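Local coordinates for Glyco_hydro_cc domain-containing protein (Pseudomonas viridiflava, PDB 6UAV) that probably hydrolyses internal linkages of beta-1,3-glucans, as an endo-beta-1,3-glucanase of glycoside hydrolase family 128 built on a TIM barrel, at residues H160-G165 with V182-N187; V4-A9 with M213-S218; Y69-P74 with A110-K115; I76-V81 with K115-A120. All coordinates share one frame; numbering follows the deposited sequence. Where two conformers were deposited one is given.

Interaction 1: H160-G165 with V182-N187; sequences HWYDYG and VTEFAN
The carboxylate of Glu184 is gripped at both oxygens: Tyr162 OH gives a short bond of 2.6 Å to Glu184 OE1, while OE2 takes the indole N-H of Trp31. The setting is the C-terminal end of two adjacent parallel strands of the TIM barrel, 156-161 and 180-185, the end at which this fold carries its active site. Tyr162 reaches OE1 on its anti side, 28° out of the carboxylate plane, and the ring stands steeply to that plane. The imidazole of His160, by contrast, stacks on the carboxylate with the two planes only 20° apart, and Glu184 CG lies 3.5 Å from the ring centroid, over the face. That placement follows from the Glu184 side chain leaving with CG anti to the carbonyl carbon (chi1 -58°) and continuing extended. In the plane of the imidazole, NE2 is hydrogen-bonded to Thr183 OG1 at 2.9 Å, and ND1 bonds to Glu84, so the ring's rotation is fixed from two sides. The backbones hold by Trp161 N to Glu184 O, 3.0 Å, and by a weak return bond from Ala186 N to Trp161 O, 3.4 Å. Farther along, Asn187, whose amide also bonds His189 and Gln206, places ND2 3.3 Å above the plane of the Tyr164 ring, over its centre.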
# COMPACT_ATOMS: atom_id res chain seq x y z
N HIS A 160 6.22 -2.47 -1.31
CA HIS A 160 6.16 -1.76 -2.58
C HIS A 160 7.22 -2.33 -3.51
O HIS A 160 8.33 -2.64 -3.06
CB HIS A 160 6.53 -0.27 -2.35
CG HIS A 160 5.62 0.46 -1.40
ND1 HIS A 160 5.91 1.74 -0.99
CD2 HIS A 160 4.43 0.11 -0.88
CE1 HIS A 160 4.90 2.18 -0.22
NE2 HIS A 160 3.96 1.17 -0.13
N TRP A 161 6.89 -2.46 -4.80
CA TRP A 161 7.86 -3.04 -5.74
C TRP A 161 7.50 -2.56 -7.15
O TRP A 161 6.34 -2.67 -7.54
CB TRP A 161 7.88 -4.55 -5.63
CG TRP A 161 9.15 -5.10 -6.17
CD1 TRP A 161 9.31 -5.86 -7.32
CD2 TRP A 161 10.45 -4.96 -5.58
NE1 TRP A 161 10.62 -6.17 -7.47
CE2 TRP A 161 11.35 -5.64 -6.43
CE3 TRP A 161 10.93 -4.35 -4.41
CZ2 TRP A 161 12.71 -5.68 -6.16
CZ3 TRP A 161 12.29 -4.37 -4.16
CH2 TRP A 161 13.16 -5.06 -5.02
N TYR A 162 8.52 -2.06 -7.85
CA TYR A 162 8.41 -1.47 -9.21
C TYR A 162 9.27 -2.22 -10.26
O TYR A 162 9.77 -1.64 -11.21
CB TYR A 162 8.80 0.00 -9.10
CG TYR A 162 7.74 0.82 -8.42
CD1 TYR A 162 7.67 0.87 -7.03
CD2 TYR A 162 6.73 1.44 -9.15
CE1 TYR A 162 6.71 1.64 -6.39
CE2 TYR A 162 5.75 2.20 -8.53
CZ TYR A 162 5.73 2.28 -7.14
OH TYR A 162 4.77 3.05 -6.56
N ASP A 163 9.51 -3.53 -10.06
CA ASP A 163 10.44 -4.29 -10.93
C ASP A 163 9.93 -5.71 -11.00
O ASP A 163 8.91 -6.06 -10.40
CB ASP A 163 11.89 -4.20 -10.45
CG ASP A 163 12.96 -4.24 -11.52
OD1 ASP A 163 12.70 -4.80 -12.59
OD2 ASP A 163 14.06 -3.75 -11.24
N TYR A 164 10.61 -6.50 -11.83
CA TYR A 164 10.42 -7.96 -11.81
C TYR A 164 10.83 -8.52 -10.44
O TYR A 164 11.46 -7.81 -9.62
CB TYR A 164 11.30 -8.59 -12.89
CG TYR A 164 10.95 -8.16 -14.29
CD1 TYR A 164 11.57 -7.05 -14.84
CD2 TYR A 164 10.03 -8.84 -15.06
CE1 TYR A 164 11.27 -6.61 -16.12
CE2 TYR A 164 9.73 -8.43 -16.36
CZ TYR A 164 10.31 -7.28 -16.87
OH TYR A 164 10.07 -6.87 -18.15
N GLY A 165 10.40 -9.76 -10.19
CA GLY A 165 10.78 -10.52 -8.99
C GLY A 165 9.95 -10.22 -7.77
O GLY A 165 10.41 -10.60 -6.63
N VAL A 182 0.46 -5.55 -0.58
CA VAL A 182 1.46 -4.98 -1.51
C VAL A 182 0.85 -3.65 -1.96
O VAL A 182 0.03 -3.66 -2.89
CB VAL A 182 1.74 -5.95 -2.66
CG1 VAL A 182 2.60 -5.28 -3.71
CG2 VAL A 182 2.38 -7.27 -2.19
N THR A 183 1.24 -2.54 -1.32
CA THR A 183 0.40 -1.31 -1.37
C THR A 183 0.86 -0.34 -2.45
O THR A 183 0.24 0.70 -2.62
CB THR A 183 0.34 -0.68 0.03
OG1 THR A 183 1.69 -0.46 0.46
CG2 THR A 183 -0.40 -1.57 0.99
N GLU A 184 1.93 -0.67 -3.14
CA GLU A 184 2.34 -0.01 -4.40
C GLU A 184 3.02 -1.07 -5.26
O GLU A 184 3.98 -1.76 -4.80
CB GLU A 184 3.35 1.13 -4.27
CG GLU A 184 2.90 2.26 -3.36
CD GLU A 184 3.89 3.37 -3.19
OE1 GLU A 184 4.86 3.50 -4.00
OE2 GLU A 184 3.74 4.15 -2.19
N PHE A 185 2.55 -1.21 -6.49
CA PHE A 185 3.27 -2.02 -7.50
C PHE A 185 2.90 -1.59 -8.90
O PHE A 185 1.88 -0.96 -9.14
CB PHE A 185 3.04 -3.52 -7.34
CG PHE A 185 1.69 -4.04 -7.71
CD1 PHE A 185 0.57 -3.67 -7.01
CD2 PHE A 185 1.54 -4.86 -8.82
CE1 PHE A 185 -0.69 -4.14 -7.36
CE2 PHE A 185 0.30 -5.36 -9.15
CZ PHE A 185 -0.81 -4.98 -8.43
N ALA A 186 3.86 -1.85 -9.78
CA ALA A 186 3.81 -1.66 -11.24
C ALA A 186 5.14 -2.19 -11.71
O ALA A 186 6.04 -2.39 -10.84
CB ALA A 186 3.62 -0.18 -11.51
N ASN A 187 5.37 -2.35 -13.01
CA ASN A 187 6.75 -2.62 -13.44
C ASN A 187 7.34 -1.44 -14.18
O ASN A 187 6.89 -1.13 -15.29
CB ASN A 187 6.82 -3.88 -14.31
CG ASN A 187 8.23 -4.43 -14.40
OD1 ASN A 187 9.21 -3.66 -14.40
ND2 ASN A 187 8.32 -5.76 -14.42

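Interaction 2: V4-A9 with M213-S218; sequences VKRGVA and MLERRS
Near the plane of the Arg6 guanidinium, at its edge, lies OE2 of Glu215, with the carboxylate turned almost perpendicular, 86° between the planes. The link is a salt bridge with a weak hydrogen bond, 3.3 Å from Arg6 NH2 to Glu215 OE2. Neither group depends on the other alone. The guanidinium is also bonded to Tyr223 OH through NE and to the carbonyls of Leu256 and Pro257 near the chain terminus, and Glu215 OE2 has Tyr223 OH and Ser3 OG as further partners, Tyr223 thus serving both sides.

Lys5 works differently, sending an extended chain past the bent Glu215 side chain in the opposite direction and delivering its ammonium to the last turn of helix 200-216. With CG anti to the carbonyl carbon (chi1 -54°), the aliphatic part runs alongside the carboxylate, whose charge remains 4.9 Å from the ammonium (Glu215 OE1 to Lys5 NZ). Lys5 NZ bonds Leu214 O at 3.0 Å, in the carbonyl plane and on a lone pair, but reaches Glu215 O at 3.1 Å from well above the carbonyl plane. Val220 O is a third acceptor, and a water weakly held by Lys5 NZ donates to Ser218 O. A positive charge set among these carbonyls would suit the negative end of the helix dipole. The arrangement is a lysine ammonium set at the C-terminal end of a helix, here where the first strand region of a TIM barrel meets strand 220-225, the eighth.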
# COMPACT_ATOMS: atom_id res chain seq x y z
N VAL A 4 -11.82 -8.65 -3.30
CA VAL A 4 -11.56 -7.86 -2.06
C VAL A 4 -10.12 -7.36 -2.08
O VAL A 4 -9.84 -6.40 -1.38
CB VAL A 4 -11.82 -8.67 -0.77
CG1 VAL A 4 -10.97 -9.92 -0.73
CG2 VAL A 4 -11.62 -7.82 0.52
N LYS A 5 -9.21 -7.99 -2.84
CA LYS A 5 -7.77 -7.59 -2.77
C LYS A 5 -7.52 -6.29 -3.54
O LYS A 5 -6.51 -5.64 -3.30
CB LYS A 5 -6.88 -8.66 -3.41
CG LYS A 5 -7.09 -10.06 -2.86
CD LYS A 5 -5.80 -10.88 -2.98
CE LYS A 5 -6.01 -12.35 -2.63
NZ LYS A 5 -4.69 -13.05 -2.44
N ARG A 6 -8.33 -6.01 -4.56
CA ARG A 6 -7.92 -5.09 -5.64
C ARG A 6 -8.06 -3.63 -5.24
O ARG A 6 -9.15 -3.16 -5.08
CB ARG A 6 -8.66 -5.45 -6.94
CG ARG A 6 -8.10 -4.67 -8.11
CD ARG A 6 -8.38 -5.33 -9.45
NE ARG A 6 -8.06 -6.75 -9.46
CZ ARG A 6 -8.60 -7.67 -10.26
NH1 ARG A 6 -9.41 -7.36 -11.25
NH2 ARG A 6 -8.26 -8.93 -10.06
N GLY A 7 -6.96 -2.88 -5.19
CA GLY A 7 -6.99 -1.48 -4.81
C GLY A 7 -6.17 -0.62 -5.74
O GLY A 7 -5.52 -1.09 -6.68
N VAL A 8 -6.18 0.66 -5.40
CA VAL A 8 -5.38 1.68 -6.12
C VAL A 8 -4.68 2.54 -5.07
O VAL A 8 -5.33 2.95 -4.13
CB VAL A 8 -6.28 2.48 -7.10
CG1 VAL A 8 -5.43 3.46 -7.90
CG2 VAL A 8 -7.02 1.52 -8.03
N ALA A 9 -3.43 2.91 -5.36
CA ALA A 9 -2.62 3.83 -4.55
C ALA A 9 -2.69 5.20 -5.20
O ALA A 9 -2.04 5.36 -6.23
CB ALA A 9 -1.20 3.33 -4.47
N MET A 213 -0.45 -13.44 -9.80
CA MET A 213 0.40 -13.98 -8.73
C MET A 213 -0.14 -13.50 -7.37
O MET A 213 -0.28 -14.37 -6.46
CB MET A 213 1.84 -13.54 -8.99
CG MET A 213 2.83 -14.01 -7.95
SD MET A 213 2.96 -12.88 -6.56
CE MET A 213 3.66 -11.45 -7.35
N LEU A 214 -0.53 -12.23 -7.24
CA LEU A 214 -0.96 -11.66 -5.94
C LEU A 214 -2.33 -12.23 -5.56
O LEU A 214 -2.52 -12.48 -4.39
CB LEU A 214 -0.97 -10.15 -6.00
CG LEU A 214 0.39 -9.49 -6.16
CD1 LEU A 214 0.21 -8.00 -6.43
CD2 LEU A 214 1.33 -9.70 -4.94
N GLU A 215 -3.21 -12.43 -6.53
CA GLU A 215 -4.53 -13.05 -6.31
C GLU A 215 -4.32 -14.48 -5.79
O GLU A 215 -5.11 -14.91 -4.94
CB GLU A 215 -5.35 -13.00 -7.59
CG GLU A 215 -5.96 -11.62 -7.87
CD GLU A 215 -7.08 -11.18 -6.95
OE1 GLU A 215 -7.66 -12.08 -6.25
OE2 GLU A 215 -7.42 -9.97 -6.99
N ARG A 216 -3.34 -15.21 -6.35
CA ARG A 216 -3.15 -16.64 -6.03
C ARG A 216 -2.39 -16.81 -4.73
O ARG A 216 -2.54 -17.87 -4.18
CB ARG A 216 -2.53 -17.42 -7.21
CG ARG A 216 -3.49 -17.42 -8.39
CD ARG A 216 -3.04 -18.25 -9.58
NE ARG A 216 -4.09 -18.25 -10.60
CZ ARG A 216 -3.88 -18.71 -11.83
NH1 ARG A 216 -2.68 -19.19 -12.12
NH2 ARG A 216 -4.84 -18.67 -12.73
N ARG A 217 -1.67 -15.82 -4.21
CA ARG A 217 -0.96 -15.98 -2.92
C ARG A 217 -1.93 -15.82 -1.75
O ARG A 217 -2.51 -14.71 -1.57
CB ARG A 217 0.14 -14.93 -2.78
CG ARG A 217 1.38 -15.23 -3.57
CD ARG A 217 2.46 -14.23 -3.23
NE ARG A 217 3.18 -14.54 -2.03
CZ ARG A 217 4.39 -15.10 -1.95
NH1 ARG A 217 5.11 -15.36 -3.05
NH2 ARG A 217 4.93 -15.21 -0.76
N SER A 218 -2.03 -16.88 -0.93
CA SER A 218 -2.88 -16.89 0.29
C SER A 218 -2.29 -15.92 1.31
O SER A 218 -3.13 -15.44 2.11
CB SER A 218 -3.04 -18.25 0.90
OG SER A 218 -1.78 -18.83 1.16
O HOH W 1 -5.48 -14.40 0.50

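Interaction 3: Y69-P74 with A110-K115; sequences YLLAHP and AQTGVK
In the outer helical layer of the TIM barrel, Leu70 and Leu71 from the end of helix 63-72 pack against Thr112 and Val114, where helix 95-112 gives way to the next strand. Thr112 sits between the two leucines. Its methyl CG2 lies 4.0 Å from Leu70 CB and equally far from Leu71 CG, on the branch anti to the carbonyl carbon. The hydroxyl is turned into the position between the backbone N and that carbon (chi1 74°); there OG1 is bonded back to Ile108 O in its own helix and weakly receives Val114 N, while across the contact it meets only carbon, Leu70 CD1. Deeper in, both methyls of Leu70 come within 4.1 Å of Val114 CG1, the two side chains crossing at about a right angle. On the outer side Leu71 CD2 rests 3.4 Å from Gln111 O. A water lies 2.6 Å from Thr112 O and, at longer range, near Leu70 O. No direct hydrogen bond joins the segments: branched aliphatic side chains hold these helix ends by dispersion and shape, while the threonine hydroxyl spends its polarity on its own chain.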
# COMPACT_ATOMS: atom_id res chain seq x y z
N TYR A 69 -11.29 9.97 14.29
CA TYR A 69 -11.76 9.52 12.96
C TYR A 69 -12.02 8.01 12.96
O TYR A 69 -13.12 7.55 12.56
CB TYR A 69 -10.77 9.94 11.87
CG TYR A 69 -11.08 9.41 10.49
CD1 TYR A 69 -12.13 9.91 9.74
CD2 TYR A 69 -10.30 8.44 9.91
CE1 TYR A 69 -12.44 9.42 8.48
CE2 TYR A 69 -10.57 7.95 8.64
CZ TYR A 69 -11.64 8.45 7.91
OH TYR A 69 -11.93 8.01 6.66
N LEU A 70 -11.05 7.21 13.41
CA LEU A 70 -11.24 5.75 13.36
C LEU A 70 -12.43 5.34 14.22
O LEU A 70 -13.23 4.50 13.76
CB LEU A 70 -9.97 5.02 13.83
CG LEU A 70 -8.74 5.15 12.94
CD1 LEU A 70 -7.52 4.52 13.59
CD2 LEU A 70 -8.98 4.48 11.60
N LEU A 71 -12.58 5.88 15.42
CA LEU A 71 -13.66 5.40 16.30
C LEU A 71 -15.03 5.70 15.68
O LEU A 71 -15.98 4.92 15.93
CB LEU A 71 -13.50 6.07 17.65
CG LEU A 71 -12.33 5.49 18.45
CD1 LEU A 71 -11.96 6.39 19.62
CD2 LEU A 71 -12.70 4.08 18.92
N ALA A 72 -15.14 6.80 14.93
CA ALA A 72 -16.44 7.17 14.32
C ALA A 72 -16.65 6.51 12.94
O ALA A 72 -17.72 6.73 12.38
CB ALA A 72 -16.58 8.68 14.26
N HIS A 73 -15.72 5.69 12.49
CA HIS A 73 -15.78 4.94 11.20
C HIS A 73 -15.40 3.50 11.51
O HIS A 73 -14.35 2.99 11.09
CB HIS A 73 -14.86 5.59 10.16
CG HIS A 73 -15.24 7.00 9.82
ND1 HIS A 73 -14.79 8.08 10.56
CD2 HIS A 73 -15.96 7.53 8.81
CE1 HIS A 73 -15.27 9.20 10.05
NE2 HIS A 73 -15.99 8.89 8.98
N PRO A 74 -16.28 2.79 12.26
CA PRO A 74 -15.96 1.44 12.74
C PRO A 74 -15.86 0.40 11.62
O PRO A 74 -15.33 -0.69 11.88
CB PRO A 74 -17.12 1.11 13.70
CG PRO A 74 -18.22 1.96 13.17
CD PRO A 74 -17.57 3.26 12.77
N ALA A 110 -5.21 -0.83 19.99
CA ALA A 110 -5.99 -1.29 21.16
C ALA A 110 -7.26 -0.44 21.35
O ALA A 110 -8.30 -1.02 21.63
CB ALA A 110 -5.14 -1.22 22.40
N GLN A 111 -7.15 0.87 21.10
CA GLN A 111 -8.23 1.83 21.41
C GLN A 111 -9.31 1.82 20.31
O GLN A 111 -10.41 2.23 20.57
CB GLN A 111 -7.60 3.20 21.57
CG GLN A 111 -6.86 3.34 22.88
CD GLN A 111 -6.25 4.71 22.98
OE1 GLN A 111 -5.91 5.31 21.96
NE2 GLN A 111 -6.07 5.18 24.19
N THR A 112 -8.99 1.34 19.12
CA THR A 112 -9.91 1.43 17.96
C THR A 112 -10.20 0.06 17.32
O THR A 112 -11.23 -0.05 16.60
CB THR A 112 -9.32 2.35 16.89
OG1 THR A 112 -8.25 1.68 16.23
CG2 THR A 112 -8.91 3.70 17.43
N GLY A 113 -9.35 -0.93 17.56
CA GLY A 113 -9.53 -2.28 17.00
C GLY A 113 -8.86 -2.46 15.65
O GLY A 113 -8.83 -3.61 15.15
N VAL A 114 -8.23 -1.44 15.06
CA VAL A 114 -7.65 -1.58 13.70
C VAL A 114 -6.43 -2.50 13.76
O VAL A 114 -5.68 -2.43 14.76
CB VAL A 114 -7.27 -0.23 13.07
CG1 VAL A 114 -8.50 0.63 12.81
CG2 VAL A 114 -6.21 0.53 13.86
N LYS A 115 -6.19 -3.26 12.70
CA LYS A 115 -4.97 -4.10 12.57
C LYS A 115 -3.90 -3.19 11.98
O LYS A 115 -4.25 -2.23 11.19
CB LYS A 115 -5.25 -5.26 11.65
CG LYS A 115 -6.23 -6.30 12.13
CD LYS A 115 -5.92 -6.92 13.40
CE LYS A 115 -6.97 -7.94 13.78
NZ LYS A 115 -6.71 -8.44 15.15
O HOH W 2 -12.96 1.73 15.69

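Interaction 4: I76-V81 with K115-A120; sequences IRYLLV and KLVGPA
Four backbone hydrogen bonds join segments 76-81 and 115-120, whose strands run parallel with N-to-C directions 19° apart. Lys115 N donates to Arg77 O, and Leu79 N to Lys115 O in a bond that runs nearly along the C=O axis, 177° at the acceptor. Next, Val117 N meets Leu79 O and Val81 N meets Val117 O; each of the four is 2.9 Å long. A water donates to both Val81 O (2.9 Å) and Val117 O, bridging the two strands just past the last of these bonds. Weaker CA-H...O contacts follow, notably Pro119 CA to Val81 O at 3.3 Å, made just after a cis peptide.

Apolar packing differs between the two faces. On one, the Tyr78 ring meets its neighbours obliquely, CD1 3.6 Å from Lys115 CB and 3.8 Å from Val117 CG2. Leu80 and Val117 lie side by side pointing the same way, and Leu80 CD2 presses on Val117 CG1 at a tight 3.5 Å; Val117 offers that methyl because CG1 is anti to its backbone N. On the other face Leu79 CD2 and Leu116 CD2 touch at 4.2 Å.

This is a beta-alpha-beta unit of the TIM barrel: Leu80 and Val117 point inward to Trp181 of strand 180-185, while Leu79 and Val81 pack outward on the connecting helix 95-112, and strands 51-56 and 156-161 flank the pair.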
# COMPACT_ATOMS: atom_id res chain seq x y z
N ILE A 76 -13.81 0.77 9.30
CA ILE A 76 -12.36 0.78 9.04
C ILE A 76 -11.69 -0.20 10.00
O ILE A 76 -11.77 0.03 11.19
CB ILE A 76 -11.71 2.17 9.13
CG1 ILE A 76 -12.38 3.17 8.20
CG2 ILE A 76 -10.23 2.08 8.91
CD1 ILE A 76 -11.76 4.57 8.20
N ARG A 77 -11.07 -1.24 9.45
CA ARG A 77 -10.51 -2.35 10.25
C ARG A 77 -9.00 -2.43 10.16
O ARG A 77 -8.42 -3.25 10.85
CB ARG A 77 -11.15 -3.67 9.84
CG ARG A 77 -12.66 -3.74 10.06
CD ARG A 77 -13.11 -3.55 11.49
NE ARG A 77 -12.65 -4.66 12.32
CZ ARG A 77 -12.44 -4.66 13.67
NH1 ARG A 77 -12.07 -5.78 14.26
NH2 ARG A 77 -12.64 -3.57 14.41
N TYR A 78 -8.37 -1.61 9.33
CA TYR A 78 -6.92 -1.64 9.01
C TYR A 78 -6.38 -0.23 9.01
O TYR A 78 -7.12 0.69 8.65
CB TYR A 78 -6.71 -2.30 7.64
CG TYR A 78 -7.11 -3.74 7.68
CD1 TYR A 78 -6.27 -4.70 8.21
CD2 TYR A 78 -8.31 -4.13 7.20
CE1 TYR A 78 -6.65 -6.03 8.30
CE2 TYR A 78 -8.72 -5.46 7.28
CZ TYR A 78 -7.88 -6.40 7.81
OH TYR A 78 -8.28 -7.72 7.87
N LEU A 79 -5.15 -0.10 9.47
CA LEU A 79 -4.40 1.16 9.45
C LEU A 79 -3.05 0.88 8.81
O LEU A 79 -2.28 0.10 9.36
CB LEU A 79 -4.26 1.68 10.87
CG LEU A 79 -3.49 2.98 11.01
CD1 LEU A 79 -4.26 4.14 10.33
CD2 LEU A 79 -3.18 3.31 12.49
N LEU A 80 -2.75 1.55 7.70
CA LEU A 80 -1.45 1.44 7.06
C LEU A 80 -0.50 2.32 7.85
O LEU A 80 -0.89 3.44 8.26
CB LEU A 80 -1.56 1.95 5.64
CG LEU A 80 -2.46 1.12 4.74
CD1 LEU A 80 -2.73 1.90 3.44
CD2 LEU A 80 -1.85 -0.24 4.45
N VAL A 81 0.70 1.81 8.09
CA VAL A 81 1.69 2.60 8.86
C VAL A 81 3.06 2.57 8.21
O VAL A 81 3.51 1.50 7.75
CB VAL A 81 1.71 2.13 10.33
CG1 VAL A 81 0.39 2.33 11.04
CG2 VAL A 81 2.18 0.69 10.49
N LYS A 115 -6.19 -3.26 12.70
CA LYS A 115 -4.97 -4.10 12.57
C LYS A 115 -3.90 -3.19 11.98
O LYS A 115 -4.25 -2.23 11.19
CB LYS A 115 -5.25 -5.26 11.65
CG LYS A 115 -6.23 -6.30 12.13
CD LYS A 115 -5.92 -6.92 13.40
CE LYS A 115 -6.97 -7.94 13.78
NZ LYS A 115 -6.71 -8.44 15.15
N LEU A 116 -2.66 -3.40 12.36
CA LEU A 116 -1.57 -2.57 11.85
C LEU A 116 -1.00 -3.25 10.61
O LEU A 116 -0.55 -4.38 10.69
CB LEU A 116 -0.53 -2.40 12.93
CG LEU A 116 -0.98 -1.71 14.21
CD1 LEU A 116 0.21 -1.60 15.15
CD2 LEU A 116 -1.53 -0.30 13.95
N VAL A 117 -0.94 -2.51 9.50
CA VAL A 117 -0.40 -2.96 8.21
C VAL A 117 0.84 -2.14 7.90
O VAL A 117 0.74 -1.01 7.44
CB VAL A 117 -1.49 -2.86 7.14
CG1 VAL A 117 -0.94 -3.34 5.79
CG2 VAL A 117 -2.73 -3.65 7.54
N GLY A 118 2.00 -2.73 8.07
CA GLY A 118 3.24 -1.99 7.81
C GLY A 118 4.33 -2.51 8.74
O GLY A 118 4.10 -3.44 9.48
N PRO A 119 5.52 -1.89 8.76
CA PRO A 119 5.89 -0.83 7.86
C PRO A 119 5.84 -1.27 6.38
O PRO A 119 5.97 -2.44 6.11
CB PRO A 119 7.32 -0.47 8.32
CG PRO A 119 7.39 -0.97 9.69
CD PRO A 119 6.61 -2.26 9.66
N ALA A 120 5.73 -0.30 5.50
CA ALA A 120 5.73 -0.52 4.03
C ALA A 120 7.15 -0.45 3.54
O ALA A 120 7.76 0.66 3.54
CB ALA A 120 4.85 0.47 3.33
O HOH W 3 2.15 0.36 5.43

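The four contacts lie in different parts of one barrel, from the strands to the outer helices. Interactions 1 and 4 both pair parallel neighbouring strands, yet interaction 4 relies on regular backbone bonds and apolar faces, whereas interaction 1, at the strand ends, turns to carboxylate, imidazole and hydroxyl chemistry; His160 packs on Ala120 between them. Interaction 2 is also largely buried but joins the first strand region to a helix end through charged side chains, and its Leu214 touches Val182 and Phe185 of interaction 1. Interaction 3 lies farthest out, partly exposed and aliphatic. It shares Lys115 with interaction 4, and their segments alternate along the chain, with Leu70 and Val114 resting on Ile76.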